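Local coordinates for protein histone-lysine N-methyltransferase SETMAR (Homo sapiens, PDB 3BO5) that methylates histone H3 through its SET methyltransferase domain, the part present here, and takes part in DNA double-strand break repair, at residues 246-250 against 261-265; 179-184 against 195-200; 216-222 against 231-237. The protein carries 2 engineered substitutions. All blocks are in the same frame, centred on the assembly; numbering follows the deposited sequence. Where two conformers were deposited one is given.

Contact 1 (246-250 against 261-265); sequences SYDYS and SKERL. Engineered in segment 261-265: Ser261 (natural residue Asp). With SAH (S-adenosyl-L-homocysteine), chain F.
The guanidinium of Arg264 lies over the face of the Tyr249 ring, CZ 3.9 Å from the ring centroid and the two planes 28° apart, a stacked cation-pi contact. CG, set by chi1 beside the backbone N, sits over the ring as a CH-pi partner, and the bends at chi2 and chi3 bring the guanidinium back over the same ring. NH1 donates to Tyr247 OH (2.9 Å), which lies close to the guanidinium plane. NH2 is taken up by Asn178 O and comes within 3.3 Å of the sulfur SD of S-adenosylhomocysteine, while Tyr249 OH is bonded to Leu209 O. This packed end is thus a wall of the cofactor pocket, with the arginine held on several sides. One straight backbone bond, Arg264 N to Tyr249 O (2.9 Å), joins it to the looser end. There water fills in: one molecule bridges Asp248 O and Lys262 O, another Ser250 O and Lys262 N. A third donates to Ser250 O and, weakly, to Glu263 OE2. Ser250 itself is held by an Asx turn, its N and OG both bonded to Asp248 OD1 from one face of the carboxylate. Strand 260-266 runs antiparallel beside strand 181-185, and Tyr247 and Arg264 both pack on Ile181 of that strand.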
loop_
_atom_site.group_PDB
_atom_site.type_symbol
_atom_site.label_atom_id
_atom_site.label_comp_id
_atom_site.label_asym_id
_atom_site.label_seq_id
_atom_site.Cartn_x
_atom_site.Cartn_y
_atom_site.Cartn_z
ATOM N N SER A 246 9.430 2.832 4.245
ATOM C CA SER A 246 9.617 1.360 4.172
ATOM C C SER A 246 8.474 0.666 4.805
ATOM O O SER A 246 7.783 1.218 5.691
ATOM C CB SER A 246 10.883 1.016 4.894
ATOM O OG SER A 246 10.835 1.408 6.271
ATOM N N TYR A 247 8.244 -0.593 4.421
ATOM C CA TYR A 247 7.310 -1.387 5.216
ATOM C C TYR A 247 7.902 -2.796 5.348
ATOM O O TYR A 247 8.944 -3.083 4.748
ATOM C CB TYR A 247 5.914 -1.515 4.601
ATOM C CG TYR A 247 5.692 -2.225 3.271
ATOM C CD1 TYR A 247 5.291 -3.559 3.224
ATOM C CD2 TYR A 247 5.763 -1.495 2.033
ATOM C CE1 TYR A 247 4.949 -4.155 2.017
ATOM C CE2 TYR A 247 5.421 -2.106 0.818
ATOM C CZ TYR A 247 5.041 -3.428 0.836
ATOM O OH TYR A 247 4.612 -4.098 -0.293
ATOM N N ASP A 248 7.265 -3.565 6.229
ATOM C CA ASP A 248 7.806 -4.892 6.495
ATOM C C ASP A 248 7.275 -5.887 5.498
ATOM O O ASP A 248 6.070 -6.135 5.469
ATOM C CB ASP A 248 7.395 -5.279 7.903
ATOM C CG ASP A 248 7.756 -6.728 8.294
ATOM O OD1 ASP A 248 8.426 -7.476 7.541
ATOM O OD2 ASP A 248 7.368 -7.023 9.480
ATOM N N TYR A 249 8.173 -6.415 4.645
ATOM C CA TYR A 249 7.705 -7.312 3.587
ATOM C C TYR A 249 7.070 -8.604 4.161
ATOM O O TYR A 249 6.378 -9.284 3.402
ATOM C CB TYR A 249 8.862 -7.711 2.672
ATOM C CG TYR A 249 9.277 -6.658 1.681
ATOM C CD1 TYR A 249 8.800 -5.340 1.767
ATOM C CD2 TYR A 249 10.148 -6.985 0.634
ATOM C CE1 TYR A 249 9.239 -4.369 0.845
ATOM C CE2 TYR A 249 10.554 -6.049 -0.300
ATOM C CZ TYR A 249 10.087 -4.727 -0.173
ATOM O OH TYR A 249 10.531 -3.849 -1.102
ATOM N N SER A 250 7.344 -8.969 5.436
ATOM C CA SER A 250 6.660 -10.122 6.033
ATOM C C SER A 250 5.311 -9.799 6.580
ATOM O O SER A 250 4.548 -10.705 6.959
ATOM C CB SER A 250 7.511 -10.707 7.179
ATOM O OG SER A 250 7.430 -9.848 8.287
ATOM N N SER A 261 -2.633 -11.669 7.098
ATOM C CA SER A 261 -1.224 -11.805 6.723
ATOM C C SER A 261 -1.012 -10.949 5.455
ATOM O O SER A 261 -1.895 -10.828 4.612
ATOM C CB SER A 261 -0.896 -13.268 6.463
ATOM O OG SER A 261 -1.707 -13.794 5.449
ATOM N N LYS A 262 0.193 -10.355 5.330
ATOM C CA LYS A 262 0.480 -9.459 4.209
ATOM C C LYS A 262 1.916 -9.776 3.845
ATOM O O LYS A 262 2.847 -9.298 4.480
ATOM C CB LYS A 262 0.278 -7.961 4.601
ATOM C CG LYS A 262 -1.228 -7.576 4.891
ATOM C CD LYS A 262 -1.490 -6.534 5.991
ATOM C CE LYS A 262 -1.356 -7.171 7.318
ATOM N NZ LYS A 262 -2.269 -6.601 8.307
ATOM N N GLU A 263 2.087 -10.676 2.859
ATOM C CA GLU A 263 3.415 -11.217 2.572
ATOM C C GLU A 263 3.871 -10.953 1.160
ATOM O O GLU A 263 3.199 -11.335 0.186
ATOM C CB GLU A 263 3.363 -12.736 2.731
ATOM C CG GLU A 263 2.888 -13.064 4.141
ATOM C CD GLU A 263 2.641 -14.531 4.324
ATOM O OE1 GLU A 263 1.625 -15.025 3.803
ATOM O OE2 GLU A 263 3.484 -15.170 4.973
ATOM N N ARG A 264 5.063 -10.378 1.054
ATOM C CA ARG A 264 5.679 -10.241 -0.261
ATOM C C ARG A 264 6.225 -11.579 -0.740
ATOM O O ARG A 264 6.778 -12.354 0.037
ATOM C CB ARG A 264 6.801 -9.202 -0.234
ATOM C CG ARG A 264 6.232 -7.825 -0.119
ATOM C CD ARG A 264 5.883 -7.241 -1.485
ATOM N NE ARG A 264 6.986 -6.922 -2.355
ATOM C CZ ARG A 264 7.530 -5.691 -2.466
ATOM N NH1 ARG A 264 6.986 -4.684 -1.778
ATOM N NH2 ARG A 264 8.542 -5.477 -3.288
ATOM N N LEU A 265 6.091 -11.859 -2.032
ATOM C CA LEU A 265 6.464 -13.212 -2.508
ATOM C C LEU A 265 7.712 -13.126 -3.371
ATOM O O LEU A 265 7.960 -12.102 -4.027
ATOM C CB LEU A 265 5.331 -13.754 -3.381
ATOM C CG LEU A 265 3.945 -13.787 -2.702
ATOM C CD1 LEU A 265 2.941 -14.346 -3.741
ATOM C CD2 LEU A 265 3.916 -14.514 -1.402
HETATM N N SAH F . 14.421 -1.477 -4.831
HETATM C CA SAH F . 13.251 -1.750 -5.726
HETATM C CB SAH F . 11.916 -1.268 -5.110
HETATM C CG SAH F . 11.431 -2.304 -4.080
HETATM S SD SAH F . 10.928 -3.859 -4.873
HETATM C C SAH F . 13.523 -1.093 -7.099
HETATM O O SAH F . 14.628 -0.628 -7.362
HETATM O OXT SAH F . 12.558 -1.048 -7.928
HETATM C "C5'" SAH F . 11.821 -5.040 -3.842
HETATM C "C4'" SAH F . 13.305 -5.180 -4.171
HETATM O "O4'" SAH F . 14.058 -4.081 -3.650
HETATM C "C3'" SAH F . 13.941 -6.383 -3.540
HETATM O "O3'" SAH F . 13.735 -7.567 -4.360
HETATM C "C2'" SAH F . 15.392 -6.013 -3.439
HETATM O "O2'" SAH F . 16.034 -5.984 -4.728
HETATM C "C1'" SAH F . 15.275 -4.554 -3.042
HETATM N N9 SAH F . 15.100 -4.365 -1.588
HETATM C C8 SAH F . 13.997 -3.843 -0.916
HETATM N N7 SAH F . 14.286 -3.761 0.368
HETATM C C5 SAH F . 15.555 -4.174 0.564
HETATM C C6 SAH F . 16.312 -4.313 1.747
HETATM N N6 SAH F . 15.935 -3.944 2.973
HETATM N N1 SAH F . 17.585 -4.843 1.561
HETATM C C2 SAH F . 18.049 -5.201 0.333
HETATM N N3 SAH F . 17.354 -5.061 -0.852
HETATM C C4 SAH F . 16.086 -4.604 -0.655
HETATM O O HOH W 1 4.044 -6.953 3.776
HETATM O O HOH W 2 1.760 -10.769 7.595
HETATM O O HOH W 3 4.678 -13.353 7.468
#

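Contact 2 (179-184 against 195-200); sequences YIIAIR and TFVDPT. With SAH (S-adenosyl-L-homocysteine), chain F.
Strands 181-184 and 195-199 run antiparallel at 159°, their axes 4.8 Å apart, with Ile181-Val197 and Ile183-Thr195 as hydrogen-bonded pairs and Ala182-Phe196 as the non-hydrogen-bonded pair between them. On the Ala182 face, Phe196 leans across so that CE1 reaches Ala182 CB at 3.6 Å. Arg184 stretches out from CG to NE and brings NH1 to the edge of that phenyl ring, 3.7 Å from Phe196 CZ, with the guanidinium and ring planes 78° apart; its NE forms a salt bridge with Glu194. On the other face Ile181 and Val197 lie side by side, Ile181 CG2 being 3.8 Å from Val197 CB. Ile181 CG2 sits between its backbone N and carbonyl carbon, while CG1, anti to N (chi1 -169°), leads away from Val197. The two strands form a beta hairpin of the SET domain, and its open end leads to the cofactor. Past the last pair, Ile180 CG1 rests on Asp198 CG at 3.4 Å. Asp198 OD1 makes an Asx turn: it accepts Thr200 N from above the carboxylate plane and Thr200 OG1 on its syn lone pair, while OD2 forms a salt bridge with Arg168. Thr200 OG1 also comes within 3.3 Å of Tyr179 CD1, and a water connects this hydroxyl to Tyr179 N. Pro199 CD packs against Tyr179 CB, and Arg207 makes a cation-pi contact with the tyrosine ring. At the far end of that ring, Tyr179 OH donates to the carboxylate oxygen OXT of S-adenosylhomocysteine at 2.8 Å.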
loop_
_atom_site.group_PDB
_atom_site.type_symbol
_atom_site.label_atom_id
_atom_site.label_comp_id
_atom_site.label_asym_id
_atom_site.label_seq_id
_atom_site.Cartn_x
_atom_site.Cartn_y
_atom_site.Cartn_z
ATOM N N TYR A 179 7.859 -7.993 -6.667
ATOM C CA TYR A 179 6.848 -7.030 -6.169
ATOM C C TYR A 179 5.513 -7.603 -5.785
ATOM O O TYR A 179 4.670 -6.885 -5.241
ATOM C CB TYR A 179 6.551 -5.972 -7.278
ATOM C CG TYR A 179 7.694 -5.144 -7.778
ATOM C CD1 TYR A 179 8.430 -5.570 -8.864
ATOM C CD2 TYR A 179 8.022 -3.946 -7.178
ATOM C CE1 TYR A 179 9.528 -4.813 -9.305
ATOM C CE2 TYR A 179 9.042 -3.168 -7.589
ATOM C CZ TYR A 179 9.818 -3.592 -8.692
ATOM O OH TYR A 179 10.904 -2.898 -9.164
ATOM N N ILE A 180 5.242 -8.891 -6.083
ATOM C CA ILE A 180 3.921 -9.390 -5.791
ATOM C C ILE A 180 3.720 -9.480 -4.295
ATOM O O ILE A 180 4.639 -9.912 -3.565
ATOM C CB ILE A 180 3.727 -10.801 -6.413
ATOM C CG1 ILE A 180 3.985 -10.695 -7.920
ATOM C CG2 ILE A 180 2.313 -11.301 -6.148
ATOM C CD1 ILE A 180 3.694 -12.026 -8.627
ATOM N N ILE A 181 2.533 -9.118 -3.821
ATOM C CA ILE A 181 2.227 -9.278 -2.410
ATOM C C ILE A 181 0.931 -10.078 -2.289
ATOM O O ILE A 181 -0.006 -9.966 -3.132
ATOM C CB ILE A 181 2.049 -7.873 -1.678
ATOM C CG1 ILE A 181 2.005 -8.071 -0.187
ATOM C CG2 ILE A 181 0.811 -7.122 -2.214
ATOM C CD1 ILE A 181 2.076 -6.707 0.606
ATOM N N ALA A 182 0.894 -10.910 -1.255
ATOM C CA ALA A 182 -0.274 -11.742 -0.962
ATOM C C ALA A 182 -0.916 -11.310 0.339
ATOM O O ALA A 182 -0.277 -11.258 1.390
ATOM C CB ALA A 182 0.111 -13.243 -0.874
ATOM N N ILE A 183 -2.190 -10.968 0.274
ATOM C CA ILE A 183 -2.925 -10.493 1.430
ATOM C C ILE A 183 -3.950 -11.589 1.755
ATOM O O ILE A 183 -4.754 -11.957 0.933
ATOM C CB ILE A 183 -3.686 -9.182 1.142
ATOM C CG1 ILE A 183 -2.768 -8.138 0.547
ATOM C CG2 ILE A 183 -4.439 -8.659 2.431
ATOM C CD1 ILE A 183 -1.555 -7.871 1.439
ATOM N N ARG A 184 -3.919 -12.104 2.961
ATOM C CA ARG A 184 -4.935 -13.092 3.351
ATOM C C ARG A 184 -5.627 -12.581 4.585
ATOM O O ARG A 184 -4.968 -12.277 5.569
ATOM C CB ARG A 184 -4.301 -14.488 3.579
ATOM C CG ARG A 184 -3.644 -14.994 2.283
ATOM C CD ARG A 184 -3.244 -16.455 2.389
ATOM N NE ARG A 184 -2.833 -16.949 1.066
ATOM C CZ ARG A 184 -1.614 -16.789 0.541
ATOM N NH1 ARG A 184 -1.345 -17.310 -0.663
ATOM N NH2 ARG A 184 -0.664 -16.125 1.208
ATOM N N THR A 195 -6.037 -11.770 -1.625
ATOM C CA THR A 195 -5.850 -10.744 -2.662
ATOM C C THR A 195 -4.374 -10.739 -3.053
ATOM O O THR A 195 -3.499 -10.704 -2.180
ATOM C CB THR A 195 -6.177 -9.319 -2.115
ATOM O OG1 THR A 195 -7.503 -9.291 -1.567
ATOM C CG2 THR A 195 -6.088 -8.260 -3.242
ATOM N N PHE A 196 -4.121 -10.843 -4.329
ATOM C CA PHE A 196 -2.730 -10.756 -4.807
ATOM C C PHE A 196 -2.628 -9.501 -5.596
ATOM O O PHE A 196 -3.387 -9.269 -6.518
ATOM C CB PHE A 196 -2.381 -11.983 -5.682
ATOM C CG PHE A 196 -2.523 -13.250 -4.962
ATOM C CD1 PHE A 196 -1.504 -13.730 -4.159
ATOM C CD2 PHE A 196 -3.711 -13.995 -5.068
ATOM C CE1 PHE A 196 -1.669 -14.942 -3.479
ATOM C CE2 PHE A 196 -3.886 -15.179 -4.365
ATOM C CZ PHE A 196 -2.866 -15.639 -3.574
ATOM N N VAL A 197 -1.599 -8.706 -5.257
ATOM C CA VAL A 197 -1.402 -7.438 -5.988
ATOM C C VAL A 197 -0.025 -7.387 -6.557
ATOM O O VAL A 197 0.925 -7.692 -5.857
ATOM C CB VAL A 197 -1.550 -6.305 -5.022
ATOM C CG1 VAL A 197 -1.269 -5.009 -5.702
ATOM C CG2 VAL A 197 -3.039 -6.296 -4.493
ATOM N N ASP A 198 0.090 -6.987 -7.804
ATOM C CA ASP A 198 1.393 -7.064 -8.464
ATOM C C ASP A 198 1.614 -5.766 -9.211
ATOM O O ASP A 198 1.041 -5.591 -10.328
ATOM C CB ASP A 198 1.438 -8.236 -9.500
ATOM C CG ASP A 198 2.790 -8.356 -10.123
ATOM O OD1 ASP A 198 3.688 -7.606 -9.749
ATOM O OD2 ASP A 198 2.965 -9.204 -11.029
ATOM N N PRO A 199 2.446 -4.841 -8.684
ATOM C CA PRO A 199 2.725 -3.600 -9.381
ATOM C C PRO A 199 3.985 -3.673 -10.245
ATOM O O PRO A 199 4.551 -2.642 -10.634
ATOM C CB PRO A 199 2.948 -2.594 -8.213
ATOM C CG PRO A 199 3.656 -3.433 -7.219
ATOM C CD PRO A 199 2.994 -4.830 -7.318
ATOM N N THR A 200 4.410 -4.901 -10.623
ATOM C CA THR A 200 5.665 -5.062 -11.370
ATOM C C THR A 200 5.623 -4.342 -12.701
ATOM O O THR A 200 6.555 -3.620 -13.056
ATOM C CB THR A 200 5.950 -6.501 -11.716
ATOM O OG1 THR A 200 6.094 -7.226 -10.480
ATOM C CG2 THR A 200 7.229 -6.642 -12.502
HETATM N N SAH F . 14.421 -1.477 -4.831
HETATM C CA SAH F . 13.251 -1.750 -5.726
HETATM C CB SAH F . 11.916 -1.268 -5.110
HETATM C CG SAH F . 11.431 -2.304 -4.080
HETATM S SD SAH F . 10.928 -3.859 -4.873
HETATM C C SAH F . 13.523 -1.093 -7.099
HETATM O O SAH F . 14.628 -0.628 -7.362
HETATM O OXT SAH F . 12.558 -1.048 -7.928
HETATM C "C5'" SAH F . 11.821 -5.040 -3.842
HETATM C "C4'" SAH F . 13.305 -5.180 -4.171
HETATM O "O4'" SAH F . 14.058 -4.081 -3.650
HETATM C "C3'" SAH F . 13.941 -6.383 -3.540
HETATM O "O3'" SAH F . 13.735 -7.567 -4.360
HETATM C "C2'" SAH F . 15.392 -6.013 -3.439
HETATM O "O2'" SAH F . 16.034 -5.984 -4.728
HETATM C "C1'" SAH F . 15.275 -4.554 -3.042
HETATM N N9 SAH F . 15.100 -4.365 -1.588
HETATM C C8 SAH F . 13.997 -3.843 -0.916
HETATM N N7 SAH F . 14.286 -3.761 0.368
HETATM C C5 SAH F . 15.555 -4.174 0.564
HETATM C C6 SAH F . 16.312 -4.313 1.747
HETATM N N6 SAH F . 15.935 -3.944 2.973
HETATM N N1 SAH F . 17.585 -4.843 1.561
HETATM C C2 SAH F . 18.049 -5.201 0.333
HETATM N N3 SAH F . 17.354 -5.061 -0.852
HETATM C C4 SAH F . 16.086 -4.604 -0.655
HETATM O O HOH W 4 7.607 -9.082 -9.524
#

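Contact 3 (216-222 against 231-237); sequences NLLMIPV and LALFAAK
Met219 and Leu233 meet at the apolar centre of this beta hairpin of the SET domain, Met219 CB lying 3.8 Å from Leu233 CD2. The methionine leaves the strand with CG anti to the backbone N (chi1 -174°). The extended chi1 and chi2 carry Met219 SD to 3.9 Å from Leu231 CB, and the bend at chi3 turns CE toward both methyl groups of Leu233. Leu217 crosses Leu233 at about a right angle and places CD1 against Leu233 CB. Ile181 of strand 181-185 packs on Met219 and Leu231, and Tyr247 packs on Met219 and Leu233, which buries this face in the domain. Across the sheet, Ile220 meets Phe234 at about a right angle, its CG1 3.9 Å from Phe234 CD2. Val222 CG2 approaches the same ring at its edge and also touches Ala232 CB. Between the two faces the antiparallel backbones, 147° apart in direction, are joined at two hydrogen-bonded pairs. Leu218 and Phe234 exchange both of their N-to-O bonds at 2.9 Å; Ile220 and Ala232 form the second pair. Non-hydrogen-bonded pairs alternate with these, and Leu217 CA comes to 3.2 Å from Phe234 O in a CA-H...O contact. Toward the polar edge the aliphatic part of Lys237 passes alongside Asn216. The Asn216 amide turns away from the hairpin: OD1 accepts Ser246 N, and ND2 donates to Glu244 O and Glu243 OE2. The last cross-strand bond runs from Ala236 N to Asn216 O, 2.8 Å long, with the donor lying 40° out of the carbonyl plane.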
loop_
_atom_site.group_PDB
_atom_site.type_symbol
_atom_site.label_atom_id
_atom_site.label_comp_id
_atom_site.label_asym_id
_atom_site.label_seq_id
_atom_site.Cartn_x
_atom_site.Cartn_y
_atom_site.Cartn_z
ATOM N N ASN A 216 8.808 2.214 8.766
ATOM C CA ASN A 216 8.046 3.371 9.263
ATOM C C ASN A 216 6.641 3.474 8.727
ATOM O O ASN A 216 5.947 4.441 9.038
ATOM C CB ASN A 216 8.800 4.696 9.020
ATOM C CG ASN A 216 9.198 4.926 7.593
ATOM O OD1 ASN A 216 8.712 4.240 6.659
ATOM N ND2 ASN A 216 10.129 5.908 7.367
ATOM N N LEU A 217 6.264 2.495 7.905
ATOM C CA LEU A 217 4.860 2.407 7.435
ATOM C C LEU A 217 4.241 1.103 7.947
ATOM O O LEU A 217 4.921 0.061 8.072
ATOM C CB LEU A 217 4.784 2.357 5.925
ATOM C CG LEU A 217 5.402 3.554 5.248
ATOM C CD1 LEU A 217 5.372 3.347 3.732
ATOM C CD2 LEU A 217 4.759 4.899 5.682
ATOM N N LEU A 218 2.928 1.183 8.147
ATOM C CA LEU A 218 2.080 0.051 8.407
ATOM C C LEU A 218 1.043 -0.116 7.294
ATOM O O LEU A 218 0.366 0.833 6.995
ATOM C CB LEU A 218 1.304 0.213 9.759
ATOM C CG LEU A 218 0.349 -0.900 10.132
ATOM C CD1 LEU A 218 1.028 -2.259 10.290
ATOM C CD2 LEU A 218 -0.440 -0.502 11.459
ATOM N N MET A 219 0.893 -1.335 6.739
ATOM C CA MET A 219 -0.082 -1.572 5.694
ATOM C C MET A 219 -1.405 -2.105 6.290
ATOM O O MET A 219 -1.400 -3.060 7.082
ATOM C CB MET A 219 0.459 -2.655 4.760
ATOM C CG MET A 219 -0.505 -2.817 3.525
ATOM S SD MET A 219 0.165 -4.114 2.469
ATOM C CE MET A 219 1.398 -3.160 1.554
ATOM N N ILE A 220 -2.517 -1.456 5.935
ATOM C CA ILE A 220 -3.823 -1.834 6.389
ATOM C C ILE A 220 -4.699 -2.097 5.170
ATOM O O ILE A 220 -4.755 -1.247 4.302
ATOM C CB ILE A 220 -4.464 -0.591 7.133
ATOM C CG1 ILE A 220 -3.636 -0.239 8.363
ATOM C CG2 ILE A 220 -5.858 -0.925 7.659
ATOM C CD1 ILE A 220 -3.339 -1.412 9.198
ATOM N N PRO A 221 -5.390 -3.275 5.101
ATOM C CA PRO A 221 -6.383 -3.430 3.988
ATOM C C PRO A 221 -7.554 -2.503 4.241
ATOM O O PRO A 221 -8.140 -2.513 5.329
ATOM C CB PRO A 221 -6.818 -4.916 4.106
ATOM C CG PRO A 221 -5.784 -5.587 5.035
ATOM C CD PRO A 221 -5.273 -4.474 5.942
ATOM N N VAL A 222 -7.828 -1.625 3.270
ATOM C CA VAL A 222 -8.905 -0.669 3.434
ATOM C C VAL A 222 -9.890 -0.878 2.281
ATOM O O VAL A 222 -9.504 -0.761 1.117
ATOM C CB VAL A 222 -8.364 0.771 3.431
ATOM C CG1 VAL A 222 -9.556 1.740 3.428
ATOM C CG2 VAL A 222 -7.482 1.010 4.680
ATOM N N LEU A 231 -4.436 -1.476 -0.341
ATOM C CA LEU A 231 -3.350 -1.856 0.571
ATOM C C LEU A 231 -2.725 -0.545 0.968
ATOM O O LEU A 231 -1.872 -0.004 0.294
ATOM C CB LEU A 231 -2.325 -2.741 -0.166
ATOM C CG LEU A 231 -2.916 -4.064 -0.688
ATOM C CD1 LEU A 231 -1.743 -4.945 -1.161
ATOM C CD2 LEU A 231 -3.854 -4.756 0.270
ATOM N N ALA A 232 -3.255 -0.015 2.061
ATOM C CA ALA A 232 -2.992 1.409 2.389
ATOM C C ALA A 232 -1.860 1.502 3.376
ATOM O O ALA A 232 -1.955 0.880 4.432
ATOM C CB ALA A 232 -4.272 1.992 2.980
ATOM N N LEU A 233 -0.826 2.296 3.081
ATOM C CA LEU A 233 0.353 2.388 4.005
ATOM C C LEU A 233 0.169 3.714 4.729
ATOM O O LEU A 233 -0.053 4.765 4.103
ATOM C CB LEU A 233 1.682 2.468 3.246
ATOM C CG LEU A 233 1.866 1.050 2.681
ATOM C CD1 LEU A 233 1.969 0.889 1.199
ATOM C CD2 LEU A 233 2.709 0.172 3.550
ATOM N N PHE A 234 0.186 3.580 6.069
ATOM C CA PHE A 234 0.115 4.766 6.967
ATOM C C PHE A 234 1.399 4.923 7.714
ATOM O O PHE A 234 2.094 3.943 7.999
ATOM C CB PHE A 234 -1.037 4.587 7.992
ATOM C CG PHE A 234 -2.420 4.562 7.375
ATOM C CD1 PHE A 234 -3.180 5.706 7.314
ATOM C CD2 PHE A 234 -2.938 3.350 6.923
ATOM C CE1 PHE A 234 -4.467 5.661 6.761
ATOM C CE2 PHE A 234 -4.195 3.307 6.306
ATOM C CZ PHE A 234 -4.952 4.417 6.235
ATOM N N ALA A 235 1.737 6.176 8.045
ATOM C CA ALA A 235 2.959 6.366 8.832
ATOM C C ALA A 235 2.787 5.776 10.220
ATOM O O ALA A 235 1.821 6.121 10.914
ATOM C CB ALA A 235 3.255 7.886 8.934
ATOM N N ALA A 236 3.744 4.920 10.624
ATOM C CA ALA A 236 3.681 4.246 11.925
ATOM C C ALA A 236 4.297 5.145 13.038
ATOM O O ALA A 236 4.182 4.868 14.266
ATOM C CB ALA A 236 4.414 2.954 11.862
ATOM N N LYS A 237 4.996 6.157 12.585
ATOM C CA LYS A 237 5.728 7.109 13.454
ATOM C C LYS A 237 5.872 8.419 12.690
ATOM O O LYS A 237 5.605 8.452 11.493
ATOM C CB LYS A 237 7.096 6.553 13.879
ATOM C CG LYS A 237 7.964 6.083 12.737
ATOM C CD LYS A 237 9.036 5.062 13.250
ATOM C CE LYS A 237 8.603 3.574 13.192
ATOM N NZ LYS A 237 9.689 2.749 13.895
#

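In the fold
From the N terminus, contact 2 comes first, closing the hairpin 179-200. Contact 3 follows with the hairpin 216-237, and contact 1 then closes the loop 251-260. The three lie in series, none enclosing or crossing another, yet they converge in space. Strand 260-266 of contact 1 pairs with the edge of strand 181-185 that is not taken by strand 193-199, with Glu263 O about 2.8 Å from Ala182 N. Strand 244-247 reaches contact 3 where Ser246 O meets Leu217 N at 3.0 Å. Val197 CG2 packs on Leu231 CD1 at 3.8 Å, bringing contacts 2 and 3 together. Contacts 1 and 2 both touch S-adenosylhomocysteine, whereas contact 3 stands back from it.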